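Local coordinates for DNR protein (Pseudomonas aeruginosa, PDB 2Z69) that probably regulates transcription by binding DNA in response to nitric oxide during nitrate respiration, represented here by its dimeric sensor domain, at residues Val38-Asp41 / Lys42-Val46; Tyr57-Ser61 / Gly62-Ile66; Met94-Pro97 / Asn98-Thr102. All blocks are in the same frame, centred on the assembly; numbering follows the deposited sequence.

Interaction 1. Residues Val38-Asp41 / Lys42-Val46; sequences VNLD and KGAYV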
loop_
_atom_site.group_PDB
_atom_site.type_symbol
_atom_site.label_atom_id
_atom_site.label_comp_id
_atom_site.label_asym_id
_atom_site.label_seq_id
_atom_site.Cartn_x
_atom_site.Cartn_y
_atom_site.Cartn_z
ATOM N N VAL B 38 19.132 2.707 -21.151
ATOM C CA VAL B 38 20.241 2.012 -20.507
ATOM C C VAL B 38 20.592 0.830 -21.368
ATOM O O VAL B 38 19.722 0.021 -21.715
ATOM C CB VAL B 38 19.886 1.521 -19.056
ATOM C CG1 VAL B 38 21.060 0.722 -18.443
ATOM C CG2 VAL B 38 19.491 2.691 -18.165
ATOM N N ASN B 39 21.872 0.730 -21.702
ATOM C CA ASN B 39 22.349 -0.328 -22.579
ATOM C C ASN B 39 23.328 -1.238 -21.849
ATOM O O ASN B 39 24.315 -0.734 -21.284
ATOM C CB ASN B 39 23.064 0.299 -23.759
ATOM C CG ASN B 39 22.159 1.163 -24.595
ATOM O OD1 ASN B 39 21.171 0.692 -25.134
ATOM N ND2 ASN B 39 22.551 2.424 -24.787
ATOM N N LEU B 40 23.133 -2.565 -21.925
ATOM C CA LEU B 40 24.003 -3.450 -21.111
ATOM C C LEU B 40 24.497 -4.669 -21.824
ATOM O O LEU B 40 23.741 -5.295 -22.525
ATOM C CB LEU B 40 23.265 -3.921 -19.845
ATOM C CG LEU B 40 22.872 -2.923 -18.742
ATOM C CD1 LEU B 40 21.990 -3.652 -17.743
ATOM C CD2 LEU B 40 24.071 -2.225 -18.043
ATOM N N ASP B 41 25.764 -5.006 -21.612
ATOM C CA ASP B 41 26.318 -6.247 -22.108
ATOM C C ASP B 41 25.942 -7.364 -21.146
ATOM O O ASP B 41 25.563 -7.095 -20.020
ATOM C CB ASP B 41 27.829 -6.120 -22.191
ATOM C CG ASP B 41 28.276 -5.437 -23.458
ATOM O OD1 ASP B 41 27.496 -5.424 -24.455
ATOM O OD2 ASP B 41 29.423 -4.945 -23.461
ATOM N N LYS B 42 26.041 -8.604 -21.609
ATOM C CA LYS B 42 25.871 -9.784 -20.775
ATOM C C LYS B 42 26.848 -9.675 -19.655
ATOM O O LYS B 42 28.045 -9.425 -19.896
ATOM C CB LYS B 42 26.222 -11.052 -21.595
ATOM C CG LYS B 42 26.265 -12.356 -20.761
ATOM C CD LYS B 42 27.021 -13.497 -21.458
ATOM C CE LYS B 42 26.466 -13.848 -22.823
ATOM N NZ LYS B 42 25.018 -14.202 -22.749
ATOM N N GLY B 43 26.353 -9.837 -18.434
ATOM C CA GLY B 43 27.226 -9.840 -17.260
ATOM C C GLY B 43 27.274 -8.464 -16.606
ATOM O O GLY B 43 27.835 -8.320 -15.535
ATOM N N ALA B 44 26.697 -7.440 -17.253
ATOM C CA ALA B 44 26.819 -6.074 -16.725
ATOM C C ALA B 44 25.723 -5.836 -15.687
ATOM O O ALA B 44 24.655 -6.428 -15.796
ATOM C CB ALA B 44 26.709 -5.036 -17.872
ATOM N N TYR B 45 25.989 -4.976 -14.690
ATOM C CA TYR B 45 25.034 -4.724 -13.633
ATOM C C TYR B 45 24.032 -3.646 -13.974
ATOM O O TYR B 45 24.423 -2.593 -14.496
ATOM C CB TYR B 45 25.764 -4.387 -12.327
ATOM C CG TYR B 45 26.539 -5.590 -11.857
ATOM C CD1 TYR B 45 27.898 -5.700 -12.128
ATOM C CD2 TYR B 45 25.881 -6.667 -11.265
ATOM C CE1 TYR B 45 28.636 -6.846 -11.732
ATOM C CE2 TYR B 45 26.585 -7.811 -10.857
ATOM C CZ TYR B 45 27.957 -7.894 -11.096
ATOM O OH TYR B 45 28.645 -9.010 -10.737
ATOM N N VAL B 46 22.748 -3.891 -13.688
ATOM C CA VAL B 46 21.751 -2.805 -13.780
ATOM C C VAL B 46 21.882 -1.940 -12.492
ATOM O O VAL B 46 21.908 -0.736 -12.553
ATOM C CB VAL B 46 20.337 -3.287 -13.849
ATOM C CG1 VAL B 46 19.422 -2.113 -14.213
ATOM C CG2 VAL B 46 20.173 -4.425 -14.894
#
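Leu40 places CG opposite its own carbonyl carbon, beside the backbone N (chi1 -66°); CD1 continues the chain away from CA (chi2 172°) to Val46, while CD2 branches off toward Ala44 and Tyr45. CD1 presses on CG2 of Val46 at 3.5 Å, tighter than usual van der Waals contact, with the two side chains crossing at about a right angle. The other branch, CD2, packs over the backbone oxygen of Tyr45 at 3.6 Å and alongside the methyl CB of Ala44 at 3.9 Å. Ala44 is carried there by a type II beta turn from Asp41 to Ala44. Its closing bond runs from Ala44 N to Asp41 O at 3.0 Å; the N-H is bent to 153° at the hydrogen, and the donor stands above the carbonyl plane instead of within it. This corner joins the outer strand 36-40 of one antiparallel sheet to strand 45-47 of the other, within the beta barrel of the cyclic nucleotide-binding domain, a cupin-clan fold. Gly43 takes the third position of the turn with a positive phi, where a side chain would jam against the preceding carbonyl oxygen. The CB of Ala44 also lies 3.2 Å from Asp41 O, so the oxygen that closes the turn is flanked by a methyl group. At the exposed apex, the bent chain of Lys42 delivers NZ to the backbone oxygen of Val106.

Interaction 2. Residues Tyr57-Ser61 / Gly62-Ile66; sequences YYLIS and GCVKI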
loop_
_atom_site.group_PDB
_atom_site.type_symbol
_atom_site.label_atom_id
_atom_site.label_comp_id
_atom_site.label_asym_id
_atom_site.label_seq_id
_atom_site.Cartn_x
_atom_site.Cartn_y
_atom_site.Cartn_z
ATOM N N TYR B 57 13.008 -0.043 -13.384
ATOM C CA TYR B 57 13.400 -0.363 -14.745
ATOM C C TYR B 57 12.278 -1.053 -15.531
ATOM O O TYR B 57 11.525 -1.853 -14.995
ATOM C CB TYR B 57 14.641 -1.247 -14.735
ATOM C CG TYR B 57 15.823 -0.496 -14.193
ATOM C CD1 TYR B 57 16.009 -0.333 -12.815
ATOM C CD2 TYR B 57 16.710 0.129 -15.067
ATOM C CE1 TYR B 57 17.097 0.434 -12.327
ATOM C CE2 TYR B 57 17.753 0.894 -14.597
ATOM C CZ TYR B 57 17.959 1.017 -13.238
ATOM O OH TYR B 57 19.046 1.785 -12.821
ATOM N N TYR B 58 12.154 -0.683 -16.801
ATOM C CA TYR B 58 11.405 -1.491 -17.746
ATOM C C TYR B 58 12.408 -2.161 -18.685
ATOM O O TYR B 58 13.286 -1.492 -19.255
ATOM C CB TYR B 58 10.453 -0.609 -18.518
ATOM C CG TYR B 58 9.665 -1.320 -19.578
ATOM C CD1 TYR B 58 10.119 -1.319 -20.893
ATOM C CD2 TYR B 58 8.490 -1.991 -19.271
ATOM C CE1 TYR B 58 9.433 -1.947 -21.895
ATOM C CE2 TYR B 58 7.753 -2.636 -20.295
ATOM C CZ TYR B 58 8.256 -2.598 -21.599
ATOM O OH TYR B 58 7.636 -3.207 -22.623
ATOM N N LEU B 59 12.285 -3.474 -18.842
ATOM C CA LEU B 59 13.209 -4.234 -19.696
ATOM C C LEU B 59 12.670 -4.280 -21.133
ATOM O O LEU B 59 11.721 -5.010 -21.451
ATOM C CB LEU B 59 13.420 -5.662 -19.110
ATOM C CG LEU B 59 14.470 -6.604 -19.688
ATOM C CD1 LEU B 59 15.823 -5.949 -19.811
ATOM C CD2 LEU B 59 14.542 -7.884 -18.844
ATOM N N ILE B 60 13.277 -3.484 -22.011
ATOM C CA ILE B 60 12.817 -3.430 -23.399
ATOM C C ILE B 60 13.175 -4.765 -24.059
ATOM O O ILE B 60 12.313 -5.441 -24.587
ATOM C CB ILE B 60 13.423 -2.240 -24.185
ATOM C CG1 ILE B 60 13.086 -0.899 -23.503
ATOM C CG2 ILE B 60 12.980 -2.269 -25.658
ATOM C CD1 ILE B 60 14.228 0.121 -23.659
ATOM N N SER B 61 14.447 -5.165 -23.958
ATOM C CA SER B 61 14.907 -6.375 -24.647
ATOM C C SER B 61 15.934 -7.001 -23.749
ATOM O O SER B 61 16.656 -6.291 -23.027
ATOM C CB SER B 61 15.531 -6.023 -26.009
ATOM O OG SER B 61 16.727 -5.254 -25.842
ATOM N N GLY B 62 16.013 -8.325 -23.778
ATOM C CA GLY B 62 17.032 -9.011 -22.995
ATOM C C GLY B 62 16.435 -9.721 -21.802
ATOM O O GLY B 62 15.263 -10.112 -21.846
ATOM N N CYS B 63 17.236 -9.850 -20.730
ATOM C CA CYS B 63 16.902 -10.713 -19.581
ATOM C C CYS B 63 17.808 -10.391 -18.385
ATOM O O CYS B 63 19.020 -10.317 -18.517
ATOM C CB CYS B 63 17.011 -12.186 -19.982
ATOM S SG CYS B 63 16.628 -13.417 -18.682
ATOM N N VAL B 64 17.207 -10.178 -17.215
ATOM C CA VAL B 64 17.956 -9.663 -16.024
ATOM C C VAL B 64 17.698 -10.622 -14.853
ATOM O O VAL B 64 16.563 -11.057 -14.664
ATOM C CB VAL B 64 17.477 -8.246 -15.682
ATOM C CG1 VAL B 64 17.740 -7.878 -14.223
ATOM C CG2 VAL B 64 18.123 -7.215 -16.660
ATOM N N LYS B 65 18.743 -11.028 -14.129
ATOM C CA LYS B 65 18.538 -11.823 -12.928
ATOM C C LYS B 65 18.750 -10.970 -11.671
ATOM O O LYS B 65 19.603 -10.045 -11.644
ATOM C CB LYS B 65 19.428 -13.074 -12.901
ATOM C CG LYS B 65 20.929 -12.808 -12.714
ATOM C CD LYS B 65 21.653 -14.084 -12.293
ATOM C CE LYS B 65 23.165 -13.822 -12.255
ATOM N NZ LYS B 65 24.030 -15.007 -11.847
ATOM N N ILE B 66 17.983 -11.265 -10.624
ATOM C CA ILE B 66 18.046 -10.457 -9.397
ATOM C C ILE B 66 18.344 -11.362 -8.192
ATOM O O ILE B 66 17.642 -12.321 -7.964
ATOM C CB ILE B 66 16.704 -9.624 -9.204
ATOM C CG1 ILE B 66 16.450 -8.761 -10.462
ATOM C CG2 ILE B 66 16.733 -8.804 -7.897
ATOM C CD1 ILE B 66 15.378 -7.783 -10.326
#
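The backbone N of Gly62, whose carbonyl oxygen lies under a methyl of Leu59, gives its hydrogen to the carboxylate oxygen OE1 of Glu83, and the next amide, Cys63 N, bonds to the hydroxyl OG of Ser109. The two segments are not hydrogen-bonded to each other: two amides of the corner, Gly62 N and Cys63 N, are bonded by neighbouring parts of the fold, and the direct contact is apolar. Leu59 carries it. Its CG lies opposite the backbone N (chi1 -172°), which directs the branch over the backbone beyond the corner. There CD2 meets the carbonyl oxygen of Gly62 and CA of Cys63, both at 3.8 Å, and sits 3.9 Å from the N of Val64. The second methyl, CD1, meets CG2 of Val64 at 4.1 Å, the two side chains approaching at a slant. This is ordinary van der Waals spacing. Leu59 and Val64 are both buried; Leu59 continues onto Leu111 and Thr81, and Val64 onto Ala103, so the pair bridges the interior between strands of both sheets. The corner bends at Ile60, and Gly62 accepts a positive phi (108°) that would push a CB against the oxygen of Ser61. Just before the glycine, Ile60 and Ser61 together face Gln110, and the backbone of Ile60 bonds to that residue. Two residues against one on the facing strand 109-115 make this a classic beta bulge, at the corner where strand 55-59 of one antiparallel sheet passes into strand 63-69 of the other within the beta barrel of a cyclic nucleotide-binding domain.

Interaction 3. Residues Met94-Pro97 / Asn98-Thr102; sequences MDTP and NYVAT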
loop_
_atom_site.group_PDB
_atom_site.type_symbol
_atom_site.label_atom_id
_atom_site.label_comp_id
_atom_site.label_asym_id
_atom_site.label_seq_id
_atom_site.Cartn_x
_atom_site.Cartn_y
_atom_site.Cartn_z
ATOM N N MET B 94 9.239 0.820 0.067
ATOM C CA MET B 94 9.999 0.236 1.161
ATOM C C MET B 94 10.614 1.409 1.926
ATOM O O MET B 94 11.000 2.416 1.336
ATOM C CB MET B 94 11.099 -0.669 0.592
ATOM C CG MET B 94 10.612 -2.055 0.210
ATOM S SD MET B 94 11.861 -3.092 -0.585
ATOM C CE MET B 94 13.285 -2.845 0.470
ATOM N N ASP B 95 10.706 1.317 3.232
ATOM C CA ASP B 95 11.326 2.423 3.956
ATOM C C ASP B 95 12.827 2.163 4.036
ATOM O O ASP B 95 13.410 2.146 5.114
ATOM C CB ASP B 95 10.677 2.632 5.322
ATOM C CG ASP B 95 9.313 3.336 5.228
ATOM O OD1 ASP B 95 8.924 3.779 4.119
ATOM O OD2 ASP B 95 8.626 3.454 6.275
ATOM N N THR B 96 13.435 1.942 2.874
ATOM C CA THR B 96 14.852 1.599 2.794
ATOM C C THR B 96 15.537 2.415 1.692
ATOM O O THR B 96 15.022 2.504 0.585
ATOM C CB THR B 96 15.081 0.066 2.614
ATOM O OG1 THR B 96 16.103 -0.364 3.509
ATOM C CG2 THR B 96 15.525 -0.278 1.237
ATOM N N PRO B 97 16.681 3.039 2.020
ATOM C CA PRO B 97 17.406 3.899 1.090
ATOM C C PRO B 97 18.045 3.176 -0.118
ATOM O O PRO B 97 18.084 3.757 -1.185
ATOM C CB PRO B 97 18.501 4.513 1.972
ATOM C CG PRO B 97 18.707 3.520 3.053
ATOM C CD PRO B 97 17.343 2.981 3.339
ATOM N N ASN B 98 18.539 1.952 0.082
ATOM C CA ASN B 98 19.404 1.263 -0.863
ATOM C C ASN B 98 18.787 -0.003 -1.449
ATOM O O ASN B 98 18.076 -0.719 -0.736
ATOM C CB ASN B 98 20.718 0.853 -0.180
ATOM C CG ASN B 98 21.507 2.037 0.350
ATOM O OD1 ASN B 98 22.200 1.934 1.369
ATOM N ND2 ASN B 98 21.416 3.160 -0.336
ATOM N N TYR B 99 19.113 -0.300 -2.721
ATOM C CA TYR B 99 18.783 -1.591 -3.318
ATOM C C TYR B 99 19.156 -2.716 -2.361
ATOM O O TYR B 99 20.277 -2.768 -1.867
ATOM C CB TYR B 99 19.493 -1.795 -4.672
ATOM C CG TYR B 99 18.941 -0.885 -5.750
ATOM C CD1 TYR B 99 17.665 -1.071 -6.256
ATOM C CD2 TYR B 99 19.710 0.162 -6.253
ATOM C CE1 TYR B 99 17.142 -0.203 -7.241
ATOM C CE2 TYR B 99 19.224 1.017 -7.213
ATOM C CZ TYR B 99 17.941 0.831 -7.711
ATOM O OH TYR B 99 17.475 1.706 -8.697
ATOM N N VAL B 100 18.204 -3.603 -2.101
ATOM C CA VAL B 100 18.409 -4.762 -1.222
ATOM C C VAL B 100 18.862 -6.021 -1.995
ATOM O O VAL B 100 18.916 -7.102 -1.418
ATOM C CB VAL B 100 17.083 -5.101 -0.499
ATOM C CG1 VAL B 100 16.690 -3.995 0.458
ATOM C CG2 VAL B 100 15.981 -5.286 -1.531
ATOM N N ALA B 101 19.137 -5.884 -3.292
ATOM C CA ALA B 101 19.631 -6.976 -4.147
ATOM C C ALA B 101 20.373 -6.373 -5.341
ATOM O O ALA B 101 20.303 -5.165 -5.551
ATOM C CB ALA B 101 18.458 -7.845 -4.653
ATOM N N THR B 102 21.026 -7.227 -6.136
ATOM C CA THR B 102 21.781 -6.837 -7.340
ATOM C C THR B 102 20.997 -7.348 -8.524
ATOM O O THR B 102 20.396 -8.405 -8.444
ATOM C CB THR B 102 23.161 -7.568 -7.322
ATOM O OG1 THR B 102 23.909 -7.137 -6.176
ATOM C CG2 THR B 102 23.964 -7.362 -8.561
#
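Apolar contact is carried by Met94 and Val100, which reach toward each other tip to tip. The thioether chain of Met94 runs extended through CG and bends at its last torsion (chi3 46°), bringing CE to CG1 of Val100 at 3.6 Å and to CG2 at 4.2 Å. The methyl CG2 of Thr96 completes the small cluster, 4.0 Å from the same CG1 of Val100. CG1 thus meets both partners, and CG2 of Val100 lies at the margin of the contact with CE; Val100 also packs on Met91, as does Thr96.

A methyl also meets a backbone oxygen: CG2 of Thr96 lies 3.3 Å from the carbonyl oxygen of Asn98, a close approach. Although Asn98 ND2 comes within 3.5 Å of Pro97 O, the angle is too poor for a hydrogen bond.

Among polar bonds, the one inside segment 94-97 is the weak link from Thr96 N to Met94 O (2.9 Å), closing an inverse gamma turn centred on Asp95. Other partners lie outside: Tyr99 OH bonds to the backbone oxygen of Ala55 and its ring stacks on Phe47, while backbone bonds join Pro97 to Ala53 and Tyr99 to Gly50 and Glu51. Asp95 OD2 bonds to Thr139 OG1 of the second subunit, and Val100 and Ala101 pack on Leu151 of that subunit.

With one weak internal bond in the turn and methyl contacts across it, the shape of this loop probably depends on its partners: the side chain of Tyr99 and the backbone bonds of Pro97 and Tyr99 fix it to its own chain, and Asp95, Val100 and Ala101 meet the other half of the dimer.

Overall arrangement
Following the chain from the N terminus, interaction 1 closes the corner between strands 36-40 and 45-47, interaction 2 the corner between strands 55-59 and 63-69, and interaction 3 shapes the loop before strand 102-105. The three lie in series; none encloses or crosses another. The first two have centres about 9 Å apart and touch: Val46 CG1 lies 3.5 Å from Tyr57 CE2. Interaction 3, about 18 to 20 Å away by centres, joins them through its end, where Thr102 CG2 meets Tyr45 CD2 at 3.4 Å and Ala101 CB meets Ile66 CG2 at 3.8 Å. Together they link both sheets of the barrel to the dimer-facing loop.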